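GNAT family acetyltransferase (Mycobacterium smegmatis, PDB 6C30) probably transfers an acetyl group from acetyl-coenzyme A to an amino group of a protein substrate, as a RimJ-type GNAT N-acetyltransferase. Local coordinates at residues H50-T58 with Y180-R188; A131-L139 with A164-R172. All blocks are in the same frame, centred on the assembly; numbering follows the deposited sequence.

Interaction 1 (H50-T58 with Y180-R188)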
# COMPACT_ATOMS: atom_id res chain seq x y z
N HIS A 50 6.26 -25.96 -6.27
CA HIS A 50 5.51 -25.26 -7.30
C HIS A 50 6.39 -24.36 -8.15
O HIS A 50 6.07 -24.09 -9.31
CB HIS A 50 4.41 -24.42 -6.68
CG HIS A 50 3.44 -25.20 -5.86
ND1 HIS A 50 2.60 -26.14 -6.42
CD2 HIS A 50 3.17 -25.18 -4.54
CE1 HIS A 50 1.84 -26.67 -5.47
NE2 HIS A 50 2.17 -26.10 -4.32
N LEU A 51 7.49 -23.88 -7.57
CA LEU A 51 8.33 -22.89 -8.22
C LEU A 51 9.57 -23.48 -8.88
O LEU A 51 9.94 -23.08 -9.99
CB LEU A 51 8.76 -21.82 -7.21
CG LEU A 51 7.63 -20.95 -6.67
CD1 LEU A 51 8.07 -20.22 -5.41
CD2 LEU A 51 7.16 -19.96 -7.74
N GLU A 52 10.21 -24.42 -8.20
CA GLU A 52 11.51 -24.91 -8.66
C GLU A 52 11.50 -25.57 -10.07
O GLU A 52 12.48 -25.41 -10.81
CB GLU A 52 12.10 -25.89 -7.63
CG GLU A 52 13.58 -26.17 -7.86
CD GLU A 52 14.25 -26.85 -6.68
OE1 GLU A 52 13.56 -27.57 -5.93
OE2 GLU A 52 15.48 -26.66 -6.50
N PRO A 53 10.42 -26.26 -10.48
CA PRO A 53 10.47 -26.81 -11.84
C PRO A 53 10.57 -25.75 -12.93
O PRO A 53 10.90 -26.11 -14.07
CB PRO A 53 9.14 -27.56 -11.97
CG PRO A 53 8.77 -27.91 -10.57
CD PRO A 53 9.23 -26.75 -9.74
N TRP A 54 10.30 -24.48 -12.60
CA TRP A 54 10.19 -23.41 -13.59
C TRP A 54 11.23 -22.32 -13.39
O TRP A 54 11.30 -21.38 -14.17
CB TRP A 54 8.77 -22.80 -13.56
CG TRP A 54 7.73 -23.87 -13.50
CD1 TRP A 54 7.01 -24.25 -12.41
CD2 TRP A 54 7.35 -24.74 -14.56
NE1 TRP A 54 6.18 -25.29 -12.73
CE2 TRP A 54 6.37 -25.62 -14.05
CE3 TRP A 54 7.73 -24.86 -15.90
CZ2 TRP A 54 5.77 -26.61 -14.83
CZ3 TRP A 54 7.13 -25.85 -16.68
CH2 TRP A 54 6.17 -26.71 -16.14
N GLU A 55 12.04 -22.47 -12.35
CA GLU A 55 12.94 -21.40 -11.90
C GLU A 55 14.33 -21.56 -12.50
O GLU A 55 14.87 -22.64 -12.49
CB GLU A 55 13.02 -21.45 -10.37
CG GLU A 55 13.70 -20.25 -9.70
CD GLU A 55 12.84 -19.01 -9.71
OE1 GLU A 55 11.67 -19.08 -10.13
OE2 GLU A 55 13.35 -17.94 -9.28
N PRO A 56 14.91 -20.46 -13.03
CA PRO A 56 16.31 -20.56 -13.44
C PRO A 56 17.18 -21.01 -12.27
O PRO A 56 16.96 -20.60 -11.12
CB PRO A 56 16.65 -19.13 -13.87
CG PRO A 56 15.33 -18.55 -14.28
CD PRO A 56 14.31 -19.16 -13.35
N MET A 57 18.13 -21.90 -12.55
CA MET A 57 18.94 -22.50 -11.51
C MET A 57 19.90 -21.50 -10.88
O MET A 57 20.41 -20.60 -11.55
CB MET A 57 19.71 -23.69 -12.07
CG MET A 57 18.81 -24.89 -12.36
SD MET A 57 19.55 -26.13 -13.43
CE MET A 57 20.90 -26.76 -12.44
N THR A 58 20.14 -21.65 -9.58
CA THR A 58 20.99 -20.72 -8.84
C THR A 58 22.31 -21.36 -8.43
O THR A 58 23.21 -20.66 -7.97
CB THR A 58 20.31 -20.22 -7.56
OG1 THR A 58 20.00 -21.35 -6.73
CG2 THR A 58 19.03 -19.46 -7.88
N TYR A 180 17.13 -22.47 -23.76
CA TYR A 180 17.34 -21.06 -23.45
C TYR A 180 17.84 -20.80 -22.03
O TYR A 180 18.79 -20.04 -21.84
CB TYR A 180 16.02 -20.29 -23.70
CG TYR A 180 16.11 -18.81 -23.41
CD1 TYR A 180 16.93 -17.98 -24.17
CD2 TYR A 180 15.37 -18.24 -22.38
CE1 TYR A 180 17.01 -16.63 -23.90
CE2 TYR A 180 15.44 -16.88 -22.12
CZ TYR A 180 16.27 -16.09 -22.87
OH TYR A 180 16.33 -14.74 -22.59
N LEU A 181 17.19 -21.40 -21.03
CA LEU A 181 17.52 -21.15 -19.63
C LEU A 181 17.78 -22.46 -18.91
O LEU A 181 17.12 -23.47 -19.19
CB LEU A 181 16.38 -20.40 -18.94
CG LEU A 181 16.34 -18.88 -19.08
CD1 LEU A 181 14.95 -18.33 -18.77
CD2 LEU A 181 17.40 -18.22 -18.19
N GLU A 182 18.74 -22.43 -17.99
CA GLU A 182 19.05 -23.61 -17.19
C GLU A 182 18.00 -23.74 -16.10
O GLU A 182 17.98 -22.95 -15.15
CB GLU A 182 20.45 -23.50 -16.59
CG GLU A 182 21.15 -24.82 -16.38
CD GLU A 182 22.45 -24.67 -15.60
OE1 GLU A 182 22.87 -23.52 -15.32
OE2 GLU A 182 23.04 -25.71 -15.24
N VAL A 183 17.12 -24.72 -16.24
CA VAL A 183 15.96 -24.88 -15.35
C VAL A 183 15.77 -26.37 -15.07
O VAL A 183 15.77 -27.18 -15.99
CB VAL A 183 14.67 -24.31 -16.00
CG1 VAL A 183 13.44 -24.68 -15.18
CG2 VAL A 183 14.76 -22.80 -16.19
N ASP A 184 15.64 -26.72 -13.79
CA ASP A 184 15.33 -28.09 -13.40
C ASP A 184 16.32 -29.10 -14.00
O ASP A 184 15.94 -30.16 -14.47
CB ASP A 184 13.88 -28.46 -13.79
CG ASP A 184 13.35 -29.69 -13.06
OD1 ASP A 184 13.80 -29.95 -11.93
OD2 ASP A 184 12.47 -30.37 -13.63
N GLY A 185 17.60 -28.73 -13.99
CA GLY A 185 18.64 -29.70 -14.32
C GLY A 185 19.07 -29.81 -15.77
O GLY A 185 19.86 -30.71 -16.10
N ALA A 186 18.56 -28.94 -16.63
CA ALA A 186 18.94 -28.96 -18.04
C ALA A 186 18.63 -27.63 -18.69
O ALA A 186 17.89 -26.82 -18.13
CB ALA A 186 18.21 -30.09 -18.78
N TRP A 187 19.21 -27.40 -19.86
CA TRP A 187 18.87 -26.22 -20.65
C TRP A 187 17.53 -26.43 -21.34
O TRP A 187 17.39 -27.35 -22.14
CB TRP A 187 19.97 -25.94 -21.68
CG TRP A 187 21.24 -25.50 -21.06
CD1 TRP A 187 22.33 -26.27 -20.77
CD2 TRP A 187 21.56 -24.17 -20.62
NE1 TRP A 187 23.32 -25.50 -20.19
CE2 TRP A 187 22.86 -24.21 -20.09
CE3 TRP A 187 20.87 -22.96 -20.64
CZ2 TRP A 187 23.48 -23.07 -19.57
CZ3 TRP A 187 21.48 -21.83 -20.12
CH2 TRP A 187 22.78 -21.90 -19.60
N ARG A 188 16.54 -25.60 -21.01
CA ARG A 188 15.15 -25.83 -21.43
C ARG A 188 14.63 -24.82 -22.44
O ARG A 188 14.84 -23.61 -22.28
CB ARG A 188 14.21 -25.81 -20.21
CG ARG A 188 14.67 -26.62 -19.02
CD ARG A 188 14.20 -28.03 -19.14
NE ARG A 188 14.53 -28.85 -17.98
CZ ARG A 188 14.23 -30.14 -17.91
NH1 ARG A 188 13.59 -30.70 -18.93
NH2 ARG A 188 14.56 -30.86 -16.85
O HOH W 1 15.05 -25.07 -11.47

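Interaction 2 (A131-L139 with A164-R172)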
# COMPACT_ATOMS: atom_id res chain seq x y z
N ALA A 131 -2.14 -12.65 -10.79
CA ALA A 131 -1.05 -12.55 -11.76
C ALA A 131 -1.43 -11.73 -12.98
O ALA A 131 -0.64 -10.92 -13.45
CB ALA A 131 -0.58 -13.92 -12.18
N THR A 132 -2.65 -11.91 -13.49
CA THR A 132 -3.05 -11.11 -14.65
C THR A 132 -3.13 -9.63 -14.28
O THR A 132 -2.70 -8.78 -15.05
CB THR A 132 -4.40 -11.57 -15.23
OG1 THR A 132 -5.38 -11.60 -14.19
CG2 THR A 132 -4.26 -12.96 -15.85
N ALA A 133 -3.62 -9.32 -13.08
CA ALA A 133 -3.65 -7.93 -12.63
C ALA A 133 -2.25 -7.35 -12.48
O ALA A 133 -2.00 -6.20 -12.85
CB ALA A 133 -4.41 -7.81 -11.31
N ALA A 134 -1.33 -8.14 -11.92
CA ALA A 134 0.04 -7.69 -11.74
C ALA A 134 0.72 -7.40 -13.08
O ALA A 134 1.38 -6.37 -13.25
CB ALA A 134 0.84 -8.71 -10.94
N LEU A 135 0.55 -8.31 -14.03
CA LEU A 135 1.10 -8.10 -15.36
C LEU A 135 0.49 -6.88 -16.04
O LEU A 135 1.20 -6.09 -16.68
CB LEU A 135 0.89 -9.34 -16.22
CG LEU A 135 1.75 -10.54 -15.84
CD1 LEU A 135 1.21 -11.78 -16.51
CD2 LEU A 135 3.20 -10.32 -16.26
N ALA A 136 -0.82 -6.72 -15.92
CA ALA A 136 -1.50 -5.58 -16.54
C ALA A 136 -1.01 -4.26 -15.96
O ALA A 136 -0.77 -3.29 -16.69
CB ALA A 136 -3.01 -5.72 -16.38
N MET A 137 -0.86 -4.21 -14.64
CA MET A 137 -0.29 -3.04 -13.99
C MET A 137 1.14 -2.80 -14.44
O MET A 137 1.55 -1.67 -14.70
CB MET A 137 -0.34 -3.20 -12.47
CG MET A 137 -1.72 -2.96 -11.87
SD MET A 137 -1.71 -2.89 -10.07
CE MET A 137 -1.53 -4.62 -9.66
N GLY A 138 1.92 -3.88 -14.53
CA GLY A 138 3.30 -3.76 -14.98
C GLY A 138 3.38 -3.15 -16.36
O GLY A 138 4.18 -2.24 -16.61
N LEU A 139 2.55 -3.67 -17.27
CA LEU A 139 2.52 -3.16 -18.64
C LEU A 139 2.14 -1.69 -18.67
O LEU A 139 2.77 -0.91 -19.38
CB LEU A 139 1.55 -3.98 -19.49
CG LEU A 139 2.00 -5.40 -19.81
CD1 LEU A 139 0.88 -6.14 -20.53
CD2 LEU A 139 3.29 -5.39 -20.64
N ALA A 164 -1.27 -19.40 -20.20
CA ALA A 164 -2.64 -18.90 -20.20
C ALA A 164 -2.73 -17.50 -19.59
O ALA A 164 -3.44 -16.63 -20.10
CB ALA A 164 -3.56 -19.86 -19.46
N VAL A 165 -2.00 -17.29 -18.49
CA VAL A 165 -1.98 -15.98 -17.84
C VAL A 165 -1.44 -14.91 -18.81
O VAL A 165 -2.04 -13.85 -18.98
CB VAL A 165 -1.12 -16.02 -16.55
CG1 VAL A 165 -0.76 -14.64 -16.08
CG2 VAL A 165 -1.85 -16.78 -15.45
N LEU A 166 -0.32 -15.21 -19.46
CA LEU A 166 0.31 -14.27 -20.38
C LEU A 166 -0.57 -14.00 -21.60
O LEU A 166 -0.72 -12.85 -22.02
CB LEU A 166 1.68 -14.80 -20.81
CG LEU A 166 2.74 -14.81 -19.70
CD1 LEU A 166 3.88 -15.75 -20.04
CD2 LEU A 166 3.26 -13.40 -19.44
N ALA A 167 -1.17 -15.05 -22.16
CA ALA A 167 -2.04 -14.88 -23.32
C ALA A 167 -3.26 -14.05 -22.93
O ALA A 167 -3.73 -13.22 -23.72
CB ALA A 167 -2.46 -16.23 -23.87
N HIS A 168 -3.76 -14.26 -21.72
CA HIS A 168 -4.97 -13.58 -21.29
C HIS A 168 -4.85 -12.06 -21.36
O HIS A 168 -5.76 -11.38 -21.82
CB HIS A 168 -5.35 -13.99 -19.87
CG HIS A 168 -6.60 -13.34 -19.37
ND1 HIS A 168 -7.85 -13.88 -19.57
CD2 HIS A 168 -6.79 -12.18 -18.71
CE1 HIS A 168 -8.77 -13.08 -19.04
NE2 HIS A 168 -8.15 -12.04 -18.51
N VAL A 169 -3.71 -11.52 -20.93
CA VAL A 169 -3.58 -10.06 -20.90
C VAL A 169 -3.13 -9.44 -22.22
O VAL A 169 -3.15 -8.22 -22.36
CB VAL A 169 -2.61 -9.60 -19.78
CG1 VAL A 169 -3.12 -10.06 -18.43
CG2 VAL A 169 -1.19 -10.09 -20.01
N GLY A 170 -2.75 -10.27 -23.20
CA GLY A 170 -2.46 -9.76 -24.53
C GLY A 170 -1.10 -10.08 -25.12
O GLY A 170 -0.78 -9.61 -26.22
N PHE A 171 -0.30 -10.87 -24.43
CA PHE A 171 0.99 -11.25 -25.01
C PHE A 171 0.83 -12.13 -26.24
O PHE A 171 -0.01 -13.04 -26.26
CB PHE A 171 1.86 -11.96 -23.96
CG PHE A 171 2.48 -11.03 -22.96
CD1 PHE A 171 3.67 -10.38 -23.25
CD2 PHE A 171 1.87 -10.80 -21.74
CE1 PHE A 171 4.24 -9.51 -22.33
CE2 PHE A 171 2.44 -9.94 -20.81
CZ PHE A 171 3.63 -9.29 -21.11
N ARG A 172 1.64 -11.85 -27.27
CA ARG A 172 1.71 -12.64 -28.50
C ARG A 172 2.90 -13.59 -28.49
O ARG A 172 3.99 -13.18 -28.14
CB ARG A 172 1.86 -11.74 -29.72
CG ARG A 172 0.77 -10.73 -29.95
CD ARG A 172 1.19 -9.75 -31.06
NE ARG A 172 2.09 -8.71 -30.56
CZ ARG A 172 3.42 -8.74 -30.66
NH1 ARG A 172 4.03 -9.75 -31.27
NH2 ARG A 172 4.14 -7.74 -30.16

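Interaction 1 (H50-T58 with Y180-R188)
Met57 reaches across to the hairpin 182-188 and meets it with both its backbone and its side chain. Its N-H gives a hydrogen bond to Glu182 O, 2.8 Å from Met57 N. The side chain leaves CA with CG beside the backbone N, runs extended to the sulfur and bends there (chi3 66°). SD thereby comes to 3.3 Å from Gly185 N, which donates a weak hydrogen bond to it, while the terminal CE lies 3.7 Å from Glu182 OE2. The thioether crosses the extended Glu182 side chain at about a right angle, with SD 3.6 Å from Glu182 CG.

The receiving element is a tight beta hairpin whose type I' turn runs from Val183 to Ala186; Asp184 and Gly185 at its corners both have positive phi. Arg188, from the returning arm, grips the turn, with NE on Val183 O and NH2 on Asp184 O, both oxygens lying in the guanidinium plane. Further from the turn the pairing is broken by a classic bulge, Tyr180 and Leu181 both facing Arg188.

Val183, the buried residue here, pushes its two methyls against the backbone of 53-56. CG1, anti to the backbone N (chi1 171°), sits 3.1 Å from Pro53 O, and CG2 lies 3.9 Å from Pro56 CA. Pro53 O also receives a weak hydrogen bond from Arg156.

One water fills in the polar side of the junction: it donates to Glu52 O and Glu55 O and accepts from Asp184 N, 2.9 Å away, tying the turn to two carbonyls of 50-58. The Glu55 carboxylate makes a salt bridge with Arg44.

Interaction 2 (A131-L139 with A164-R172)
Leu135 and Val165 make the tightest apolar touch between these two helices, Leu135 CD1 lying 3.5 Å from Val165 CG1, closer than carbons usually pack, with the side chains crossing at about a right angle. The same CD1 also meets Leu166 CD2 at 3.9 Å. Val165 CG1, swung anti to its own nitrogen (chi1 164°), is shared further: Ala131 CB and Thr132 CG2 both rest on it.

Two rings add to this. Thr132 CG2 lies 3.9 Å from His168 CD2, approaching the imidazole obliquely. Phe171 follows the Schellman motif at Gly170 that ends the helix; it and Leu139 approach from opposite directions, bringing Leu139 CD2 to 3.9 Å from Phe171 CZ.

No hydrogen bond joins the segments. Thr132 O has Val169 CG1 3.6 Å away, and the Thr132 hydroxyl is engaged with Gly129 O, just before its own helix.

The axes are 9.4 Å apart and cross at -49°. Helix 130-143 is the connection of a beta-alpha-beta crossover between parallel strands 114-121 and 150-155 of the GNAT fold, and helix 160-169 packs beside it. Against the sheet, Leu135 and Phe171 rest on Ile117 of strand 114-121, Leu166 on strand 150-155, and Phe171 also on strand 186-196, while helix 204-217 packs against Thr132, Ala136 and Leu139 of helix 130-143.

Along the chain, interaction 2 falls entirely between the two segments of interaction 1: residues 50-58 come first, then 131-139 and 164-172, and last 180-188. The centres are 22 Å apart and the nearest atoms about 11 Å, so the two do not touch. They are connected through strands 172-180 and 186-196, antiparallel neighbours: the first leaves the helix pair at Phe171 and Arg172 and leads out to the hairpin, and the second returns to pack on Leu139 and Phe171. Interaction 2 thus belongs to the helices packed on the GNAT sheet, whereas interaction 1 joins the sheet's outlying hairpin to segment 50-58 at the surface.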